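Local coordinates for protein HIT family hydrolase (Legionella pneumophila subsp. pneumophila, PDB 6D6J) that probably acts as a zinc-containing hydrolase of the histidine triad (HIT) family, most likely working through a nucleotidylated histidine, at residues Pro40-Thr44 and Leu111-Met116; Thr44-Pro50 and His105-Leu111; Ala55-Asp59 and Phe93-Ser97. One frame throughout, in Å; residues are numbered along the deposited sequence. Where two conformers were deposited one is given.

Interaction 1: residues Pro40-Thr44 and Leu111-Met116; sequences PQAPT and LGGRQM
Thr44 and Gly112 form an antiparallel hydrogen-bonded pair, Thr44 N giving to Gly112 O and Gly112 N to Thr44 O, each at 3.0 Å, where strand 44-50 starts and strand 108-112 ends. Beyond that pair the strand pairing stops, though Pro43 and Gly113 still run close, and Arg114 reaches back to Gln41: its NH2 meets Gln41 O at 2.9 Å in a nearly straight bond (169°), the oxygen lying at the edge of the guanidinium and close to its plane. Next to it NE gives to a water 2.8 Å away, which returns only a weak bond to the same Gln41 O. With CG set between backbone N and carbonyl carbon (chi1 64°) and the chain extended on to NE, the arginine crosses the Pro43 ring at about a right angle, CG 3.7 Å from Pro43 CD. Met116 SD lies over one guanidinium face, displaced toward its rim. The methyl of Ala42 points at the other segment, with CB 3.4 Å from Gly112 O. Gly113 takes a positive phi and passes close to the Pro43 ring, Pro43 CG 3.5 Å from Gly113 O. Arg114 NH1 bonds Gln115 O and forms a salt bridge with the terminal carboxylate of Gly121 of the second subunit. The contact closes one end of the central strand pair, with strand 89-95 alongside Leu111 and the second subunit's C-terminal tail packed against Gln41 and Leu111.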
loop_
_atom_site.group_PDB
_atom_site.type_symbol
_atom_site.label_atom_id
_atom_site.label_comp_id
_atom_site.label_asym_id
_atom_site.label_seq_id
_atom_site.Cartn_x
_atom_site.Cartn_y
_atom_site.Cartn_z
ATOM N N PRO B 40 -10.899 -14.429 -0.974
ATOM C CA PRO B 40 -11.099 -13.097 -0.398
ATOM C C PRO B 40 -11.051 -13.138 1.123
ATOM O O PRO B 40 -11.600 -14.037 1.767
ATOM C CB PRO B 40 -12.494 -12.705 -0.910
ATOM C CG PRO B 40 -13.188 -14.034 -1.130
ATOM C CD PRO B 40 -12.095 -14.909 -1.691
ATOM N N GLN B 41 -10.375 -12.144 1.687
ATOM C CA GLN B 41 -10.197 -12.011 3.125
ATOM C C GLN B 41 -11.146 -10.996 3.737
ATOM O O GLN B 41 -11.095 -10.761 4.947
ATOM C CB GLN B 41 -8.749 -11.622 3.428
ATOM C CG GLN B 41 -7.732 -12.644 2.931
ATOM C CD GLN B 41 -7.918 -13.991 3.566
ATOM O OE1 GLN B 41 -7.784 -14.140 4.786
ATOM N NE2 GLN B 41 -8.219 -14.991 2.744
ATOM N N ALA B 42 -11.971 -10.366 2.912
ATOM C CA ALA B 42 -12.992 -9.420 3.330
ATOM C C ALA B 42 -14.131 -9.570 2.337
ATOM O O ALA B 42 -13.965 -10.210 1.291
ATOM C CB ALA B 42 -12.434 -7.989 3.322
ATOM N N PRO B 43 -15.300 -8.989 2.625
ATOM C CA PRO B 43 -16.441 -9.215 1.723
ATOM C C PRO B 43 -16.175 -8.808 0.284
ATOM O O PRO B 43 -16.732 -9.437 -0.624
ATOM C CB PRO B 43 -17.591 -8.457 2.405
ATOM C CG PRO B 43 -17.252 -8.582 3.880
ATOM C CD PRO B 43 -15.746 -8.366 3.894
ATOM N N THR B 44 -15.356 -7.778 0.049
ATOM C CA THR B 44 -14.796 -7.503 -1.271
ATOM C C THR B 44 -13.279 -7.491 -1.152
ATOM O O THR B 44 -12.721 -6.806 -0.280
ATOM C CB THR B 44 -15.283 -6.160 -1.837
ATOM O OG1 THR B 44 -16.689 -6.239 -2.079
ATOM C CG2 THR B 44 -14.583 -5.788 -3.152
ATOM N N LEU B 111 -9.110 -4.277 0.153
ATOM C CA LEU B 111 -10.008 -5.045 1.018
ATOM C C LEU B 111 -11.051 -4.119 1.621
ATOM O O LEU B 111 -10.704 -3.080 2.197
ATOM C CB LEU B 111 -9.229 -5.683 2.177
ATOM C CG LEU B 111 -8.081 -6.612 1.786
ATOM C CD1 LEU B 111 -6.733 -5.937 1.991
ATOM C CD2 LEU B 111 -8.157 -7.929 2.569
ATOM N N GLY B 112 -12.321 -4.495 1.515
ATOM C CA GLY B 112 -13.359 -3.707 2.148
ATOM C C GLY B 112 -14.625 -4.499 2.357
ATOM O O GLY B 112 -14.660 -5.722 2.180
ATOM N N GLY B 113 -15.675 -3.784 2.766
ATOM C CA GLY B 113 -16.969 -4.385 3.000
ATOM C C GLY B 113 -17.196 -4.812 4.423
ATOM O O GLY B 113 -18.257 -5.361 4.724
ATOM N N ARG B 114 -16.217 -4.613 5.293
ATOM C CA ARG B 114 -16.362 -4.784 6.726
ATOM C C ARG B 114 -15.377 -3.838 7.392
ATOM O O ARG B 114 -14.502 -3.259 6.742
ATOM C CB ARG B 114 -16.057 -6.220 7.165
ATOM C CG ARG B 114 -14.612 -6.658 6.926
ATOM C CD ARG B 114 -14.319 -7.963 7.664
ATOM N NE ARG B 114 -13.082 -8.611 7.210
ATOM C CZ ARG B 114 -11.860 -8.326 7.672
ATOM N NH1 ARG B 114 -11.688 -7.374 8.586
ATOM N NH2 ARG B 114 -10.801 -8.979 7.205
ATOM N N GLN B 115 -15.507 -3.699 8.703
ATOM C CA GLN B 115 -14.497 -2.984 9.473
ATOM C C GLN B 115 -13.171 -3.745 9.404
ATOM O O GLN B 115 -13.104 -4.941 9.722
ATOM C CB GLN B 115 -14.950 -2.843 10.930
ATOM C CG GLN B 115 -13.915 -2.144 11.802
ATOM C CD GLN B 115 -13.774 -0.676 11.435
ATOM O OE1 GLN B 115 -14.757 0.059 11.427
ATOM N NE2 GLN B 115 -12.560 -0.249 11.123
ATOM N N MET B 116 -12.118 -3.060 8.975
ATOM C CA MET B 116 -10.772 -3.618 9.012
ATOM C C MET B 116 -10.178 -3.311 10.382
ATOM O O MET B 116 -10.395 -2.229 10.932
ATOM C CB MET B 116 -9.929 -3.015 7.882
ATOM C CG MET B 116 -10.594 -3.174 6.493
ATOM S SD MET B 116 -10.996 -4.867 6.022
ATOM C CE MET B 116 -9.372 -5.626 6.002
HETATM O O HOH W 1 -14.185 -11.088 6.358
#

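Interaction 2: residues Thr44-Pro50 and His105-Leu111; sequences THLLIIP and HIHLHLL. With ZN (zinc ion), chain G.
Ile48 and Leu110 meet on the apolar face of this strand pair, Ile48 CD1 resting 3.9 Å from Leu110 CB. Leu110 also lies alongside Leu46, CD2 to CD1, the two pointing the same way; Ile48 and Leu108 continue the layer, and helix 62-81 packs over it through Leu78 and Ala75. Further along, Pro50 packs on the Ile106 side chain, crossing it at about a right angle. Between the chains Leu46 pairs with Leu110 and Ile48 with Leu108 through two backbone hydrogen bonds each, in the middle of the antiparallel sheet. The segment 105-111 carries the HxHxH signature of the histidine triad fold, and its second and third histidines turn to the face opposite the helix. His107, the predicted nucleotidylated residue, gives ND1 to His105 O at 2.7 Å, with the acceptor close to the ring plane, which fixes the imidazole's rotation. Leu47 CD2 lies 3.4 Å from His109 ND1. That same nitrogen is bonded edge-on to His45 NE2 at 2.9 Å, the ring planes 53° apart, while Leu111 CD2 lies over the centre of one His45 face in a CH-pi contact. At the far end His105, CG anti to its backbone N (chi1 -178°), gives NE2 to Pro50 O at 2.8 Å and turns ND1 to the zinc, 2.1 Å away, which Cys11, Cys14 and His53 also bind.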
loop_
_atom_site.group_PDB
_atom_site.type_symbol
_atom_site.label_atom_id
_atom_site.label_comp_id
_atom_site.label_asym_id
_atom_site.label_seq_id
_atom_site.Cartn_x
_atom_site.Cartn_y
_atom_site.Cartn_z
ATOM N N THR B 44 -15.356 -7.778 0.049
ATOM C CA THR B 44 -14.796 -7.503 -1.271
ATOM C C THR B 44 -13.279 -7.491 -1.152
ATOM O O THR B 44 -12.721 -6.806 -0.280
ATOM C CB THR B 44 -15.283 -6.160 -1.837
ATOM O OG1 THR B 44 -16.689 -6.239 -2.079
ATOM C CG2 THR B 44 -14.583 -5.788 -3.152
ATOM N N HIS B 45 -12.606 -8.232 -2.032
ATOM C CA HIS B 45 -11.144 -8.300 -2.016
ATOM C C HIS B 45 -10.653 -8.322 -3.460
ATOM O O HIS B 45 -10.833 -9.312 -4.184
ATOM C CB HIS B 45 -10.697 -9.530 -1.226
ATOM C CG HIS B 45 -9.223 -9.637 -1.009
ATOM N ND1 HIS B 45 -8.702 -10.560 -0.125
ATOM C CD2 HIS B 45 -8.165 -9.001 -1.573
ATOM C CE1 HIS B 45 -7.384 -10.483 -0.152
ATOM N NE2 HIS B 45 -7.030 -9.539 -1.011
ATOM N N LEU B 46 -10.038 -7.226 -3.883
ATOM C CA LEU B 46 -9.581 -7.053 -5.253
ATOM C C LEU B 46 -8.062 -6.958 -5.274
ATOM O O LEU B 46 -7.425 -6.581 -4.285
ATOM C CB LEU B 46 -10.230 -5.809 -5.882
ATOM C CG LEU B 46 -11.772 -5.843 -5.829
ATOM C CD1 LEU B 46 -12.384 -4.517 -6.227
ATOM C CD2 LEU B 46 -12.352 -6.972 -6.681
ATOM N N LEU B 47 -7.491 -7.290 -6.428
ATOM C CA LEU B 47 -6.056 -7.216 -6.672
ATOM C C LEU B 47 -5.822 -6.296 -7.859
ATOM O O LEU B 47 -6.498 -6.426 -8.885
ATOM C CB LEU B 47 -5.510 -8.607 -7.023
ATOM C CG LEU B 47 -5.727 -9.650 -5.927
ATOM C CD1 LEU B 47 -5.353 -11.046 -6.396
ATOM C CD2 LEU B 47 -4.956 -9.279 -4.678
ATOM N N ILE B 48 -4.883 -5.360 -7.725
ATOM C CA ILE B 48 -4.523 -4.443 -8.806
ATOM C C ILE B 48 -3.070 -4.731 -9.153
ATOM O O ILE B 48 -2.192 -4.672 -8.278
ATOM C CB ILE B 48 -4.740 -2.960 -8.433
ATOM C CG1 ILE B 48 -6.178 -2.673 -7.929
ATOM C CG2 ILE B 48 -4.457 -2.077 -9.654
ATOM C CD1 ILE B 48 -6.455 -2.960 -6.468
ATOM N N ILE B 49 -2.822 -5.079 -10.414
ATOM C CA ILE B 49 -1.490 -5.522 -10.840
ATOM C C ILE B 49 -1.007 -4.728 -12.046
ATOM O O ILE B 49 -1.821 -4.276 -12.873
ATOM C CB ILE B 49 -1.434 -7.034 -11.159
ATOM C CG1 ILE B 49 -2.193 -7.397 -12.459
ATOM C CG2 ILE B 49 -1.918 -7.844 -9.977
ATOM C CD1 ILE B 49 -1.869 -8.789 -12.958
ATOM N N PRO B 50 0.302 -4.579 -12.214
ATOM C CA PRO B 50 0.818 -4.188 -13.531
ATOM C C PRO B 50 0.701 -5.355 -14.502
ATOM O O PRO B 50 0.815 -6.522 -14.113
ATOM C CB PRO B 50 2.292 -3.878 -13.241
ATOM C CG PRO B 50 2.664 -4.827 -12.130
ATOM C CD PRO B 50 1.384 -5.009 -11.303
ATOM N N HIS B 105 4.609 -11.600 -8.449
ATOM C CA HIS B 105 4.263 -10.557 -9.414
ATOM C C HIS B 105 3.538 -9.518 -8.574
ATOM O O HIS B 105 2.573 -9.862 -7.885
ATOM C CB HIS B 105 3.343 -11.155 -10.483
ATOM C CG HIS B 105 2.931 -10.204 -11.573
ATOM N ND1 HIS B 105 3.032 -10.531 -12.914
ATOM C CD2 HIS B 105 2.342 -8.983 -11.528
ATOM C CE1 HIS B 105 2.540 -9.542 -13.642
ATOM N NE2 HIS B 105 2.099 -8.598 -12.826
ATOM N N ILE B 106 4.016 -8.267 -8.577
ATOM C CA ILE B 106 3.492 -7.301 -7.617
ATOM C C ILE B 106 1.980 -7.155 -7.756
ATOM O O ILE B 106 1.406 -7.213 -8.854
ATOM C CB ILE B 106 4.224 -5.946 -7.647
ATOM C CG1 ILE B 106 4.137 -5.281 -9.014
ATOM C CG2 ILE B 106 5.665 -6.106 -7.242
ATOM C CD1 ILE B 106 4.700 -3.868 -9.008
ATOM N N HIS B 107 1.331 -6.962 -6.611
ATOM C CA HIS B 107 -0.116 -6.822 -6.564
ATOM C C HIS B 107 -0.482 -5.994 -5.350
ATOM O O HIS B 107 0.027 -6.214 -4.251
ATOM C CB HIS B 107 -0.832 -8.183 -6.531
ATOM C CG HIS B 107 -0.281 -9.150 -5.524
ATOM N ND1 HIS B 107 0.916 -9.809 -5.708
ATOM C CD2 HIS B 107 -0.802 -9.631 -4.371
ATOM C CE1 HIS B 107 1.127 -10.629 -4.694
ATOM N NE2 HIS B 107 0.105 -10.535 -3.862
ATOM N N LEU B 108 -1.373 -5.044 -5.554
ATOM C CA LEU B 108 -1.942 -4.269 -4.460
ATOM C C LEU B 108 -3.273 -4.900 -4.062
ATOM O O LEU B 108 -4.162 -5.075 -4.910
ATOM C CB LEU B 108 -2.156 -2.826 -4.913
ATOM C CG LEU B 108 -2.722 -1.848 -3.881
ATOM C CD1 LEU B 108 -1.852 -1.845 -2.634
ATOM C CD2 LEU B 108 -2.738 -0.452 -4.492
ATOM N N HIS B 109 -3.415 -5.236 -2.777
ATOM C CA HIS B 109 -4.680 -5.750 -2.264
ATOM C C HIS B 109 -5.588 -4.594 -1.885
ATOM O O HIS B 109 -5.154 -3.645 -1.222
ATOM C CB HIS B 109 -4.463 -6.546 -0.979
ATOM C CG HIS B 109 -3.638 -7.772 -1.136
ATOM N ND1 HIS B 109 -4.189 -9.012 -1.394
ATOM C CD2 HIS B 109 -2.303 -7.961 -1.017
ATOM C CE1 HIS B 109 -3.217 -9.904 -1.470
ATOM N NE2 HIS B 109 -2.069 -9.296 -1.220
ATOM N N LEU B 110 -6.858 -4.694 -2.276
ATOM C CA LEU B 110 -7.896 -3.745 -1.888
ATOM C C LEU B 110 -8.960 -4.541 -1.144
ATOM O O LEU B 110 -9.617 -5.407 -1.737
ATOM C CB LEU B 110 -8.470 -3.068 -3.132
ATOM C CG LEU B 110 -9.813 -2.339 -3.017
ATOM C CD1 LEU B 110 -9.838 -1.300 -1.918
ATOM C CD2 LEU B 110 -10.155 -1.715 -4.359
ATOM N N LEU B 111 -9.110 -4.277 0.153
ATOM C CA LEU B 111 -10.008 -5.045 1.018
ATOM C C LEU B 111 -11.051 -4.119 1.621
ATOM O O LEU B 111 -10.704 -3.080 2.197
ATOM C CB LEU B 111 -9.229 -5.683 2.177
ATOM C CG LEU B 111 -8.081 -6.612 1.786
ATOM C CD1 LEU B 111 -6.733 -5.937 1.991
ATOM C CD2 LEU B 111 -8.157 -7.929 2.569
HETATM ZN ZN ZN G . 4.010 -12.161 -13.775
#

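Interaction 3: residues Ala55-Asp59 and Phe93-Ser97; sequences ATIND and FNVNS
Thr56, just before the short 3-10 turn 57-59, and Val95, at the end of strand 89-95, have the nearest CA atoms, 6.1 Å apart. A water that accepts from Ile57 N and lies 2.8 Å from Asn94 O links the two backbones. Ile57 makes most of the apolar contact. With CG1 anti to its carbonyl carbon (chi1 -65°), its CD1 comes down over one face of the Phe93 ring, 3.9 Å from the centroid and 16° off the normal, a CH-pi contact. The CG1 of the same isoleucine is 3.7 Å from Val95 CG2, and the two side chains cross at about a right angle. Val95 thereby splits its branches: CG2 faces Ile57, while CG1 turns to the amide of Asn58, 3.7 Å from ND2.

The turn is held from within by its own side chains. Thr56 OG1 donates to Asp59 OD1, meeting it from above the carboxylate plane, and Asp59 N bonds Thr56 O; Thr56 N adds a weak bond to the same carboxylate oxygen, and Asn58 N a weak one to Thr56 OG1. In this HIT fold the turn leads from the zinc-binding His53 region toward helix 62-81, whose Leu68 touches both Ile57 and Phe93.

At the outer end Asn58 and Asn96 bring two donors together, ND2 to ND2, with their amide planes 55° apart. They do not bond each other. A water accepts from both nitrogens, 2.9 Å from Asn58 ND2, and both also give to Ser85 O of the second subunit, whose Tyr89 hydroxyl bonds Asn58 OD1. Thr56 CG2 packs 3.7 Å from Asn96 OD1. Along the outer edge of strand 89-95, outermost in this chain's sheet, residues Phe93 to Val95 pair antiparallel with a strand of that subunit, carrying the sheet across the dimer interface.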
loop_
_atom_site.group_PDB
_atom_site.type_symbol
_atom_site.label_atom_id
_atom_site.label_comp_id
_atom_site.label_asym_id
_atom_site.label_seq_id
_atom_site.Cartn_x
_atom_site.Cartn_y
_atom_site.Cartn_z
ATOM N N ALA B 55 8.648 -8.678 -9.939
ATOM C CA ALA B 55 8.471 -9.742 -8.952
ATOM C C ALA B 55 8.019 -9.218 -7.593
ATOM O O ALA B 55 7.089 -9.766 -6.991
ATOM C CB ALA B 55 9.753 -10.558 -8.782
ATOM N N THR B 56 8.714 -8.207 -7.060
ATOM C CA THR B 56 8.420 -7.665 -5.733
ATOM C C THR B 56 8.574 -6.150 -5.752
ATOM O O THR B 56 9.164 -5.574 -6.671
ATOM C CB THR B 56 9.353 -8.207 -4.631
ATOM O OG1 THR B 56 10.630 -7.568 -4.733
ATOM C CG2 THR B 56 9.507 -9.726 -4.692
ATOM N N ILE B 57 8.086 -5.503 -4.687
ATOM C CA ILE B 57 8.286 -4.062 -4.547
ATOM C C ILE B 57 9.766 -3.713 -4.575
ATOM O O ILE B 57 10.138 -2.626 -5.029
ATOM C CB ILE B 57 7.614 -3.567 -3.245
ATOM C CG1 ILE B 57 6.083 -3.738 -3.315
ATOM C CG2 ILE B 57 8.009 -2.122 -2.914
ATOM C CD1 ILE B 57 5.379 -2.864 -4.355
ATOM N N ASN B 58 10.636 -4.609 -4.085
ATOM C CA ASN B 58 12.067 -4.311 -4.088
ATOM C C ASN B 58 12.623 -4.150 -5.494
ATOM O O ASN B 58 13.698 -3.564 -5.658
ATOM C CB ASN B 58 12.865 -5.415 -3.392
ATOM C CG ASN B 58 12.499 -5.577 -1.943
ATOM O OD1 ASN B 58 12.149 -4.616 -1.264
ATOM N ND2 ASN B 58 12.559 -6.804 -1.459
ATOM N N ASP B 59 11.921 -4.665 -6.499
ATOM C CA ASP B 59 12.362 -4.621 -7.883
ATOM C C ASP B 59 11.795 -3.435 -8.640
ATOM O O ASP B 59 12.041 -3.323 -9.843
ATOM C CB ASP B 59 12.010 -5.938 -8.564
ATOM C CG ASP B 59 12.530 -7.115 -7.780
ATOM O OD1 ASP B 59 11.719 -7.945 -7.287
ATOM O OD2 ASP B 59 13.757 -7.151 -7.563
ATOM N N PHE B 93 0.369 -3.843 0.282
ATOM C CA PHE B 93 1.398 -4.540 -0.497
ATOM C C PHE B 93 2.143 -5.481 0.439
ATOM O O PHE B 93 2.641 -5.050 1.485
ATOM C CB PHE B 93 2.466 -3.603 -1.093
ATOM C CG PHE B 93 2.029 -2.772 -2.279
ATOM C CD1 PHE B 93 1.752 -3.364 -3.519
ATOM C CD2 PHE B 93 1.992 -1.385 -2.171
ATOM C CE1 PHE B 93 1.416 -2.568 -4.611
ATOM C CE2 PHE B 93 1.646 -0.595 -3.260
ATOM C CZ PHE B 93 1.379 -1.187 -4.478
ATOM N N ASN B 94 2.260 -6.745 0.054
ATOM C CA ASN B 94 3.100 -7.703 0.761
ATOM C C ASN B 94 4.410 -7.844 0.006
ATOM O O ASN B 94 4.415 -7.870 -1.228
ATOM C CB ASN B 94 2.418 -9.065 0.795
ATOM C CG ASN B 94 1.198 -9.079 1.690
ATOM O OD1 ASN B 94 1.000 -8.185 2.514
ATOM N ND2 ASN B 94 0.396 -10.129 1.571
ATOM N N VAL B 95 5.519 -7.962 0.734
ATOM C CA VAL B 95 6.829 -8.081 0.099
ATOM C C VAL B 95 7.566 -9.276 0.687
ATOM O O VAL B 95 7.939 -9.269 1.872
ATOM C CB VAL B 95 7.660 -6.794 0.212
ATOM C CG1 VAL B 95 8.919 -6.910 -0.656
ATOM C CG2 VAL B 95 6.821 -5.586 -0.207
ATOM N N ASN B 96 7.793 -10.287 -0.148
ATOM C CA ASN B 96 8.531 -11.497 0.204
ATOM C C ASN B 96 7.797 -12.353 1.234
ATOM O O ASN B 96 6.715 -11.991 1.708
ATOM C CB ASN B 96 10.004 -11.199 0.532
ATOM C CG ASN B 96 10.808 -10.983 -0.725
ATOM O OD1 ASN B 96 10.523 -11.619 -1.736
ATOM N ND2 ASN B 96 11.780 -10.077 -0.694
ATOM N N SER B 97 8.356 -13.510 1.564
ATOM C CA SER B 97 7.605 -14.472 2.362
ATOM C C SER B 97 7.261 -13.912 3.735
ATOM O O SER B 97 6.152 -14.126 4.234
ATOM C CB SER B 97 8.376 -15.791 2.480
ATOM O OG SER B 97 7.579 -16.774 3.123
HETATM O O HOH W 2 6.096 -7.404 -3.396
HETATM O O HOH W 3 13.488 -9.097 -2.934
#

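Overall arrangement
Interactions 1 and 2 run into each other along the same two strands, sharing Thr44 and Leu111, with centres 13 Å apart; Pro40 CA of the first lies 3.5 Å from His45 ND1 of the second. Interaction 3 adjoins the opposite end of interaction 2: Leu108 CB is 3.6 Å from Phe93 CE1, and Phe93 CD1 is 3.4 Å from His107 O. It stays about 8 Å, between nearest atoms, from interaction 1. The side chain of the predicted active histidine, His107, lies about 6 Å from the Phe93 side chain and about 9 Å from that of Leu111, while the zinc is about 11 Å from the Thr56 side chain. All three touch the second subunit.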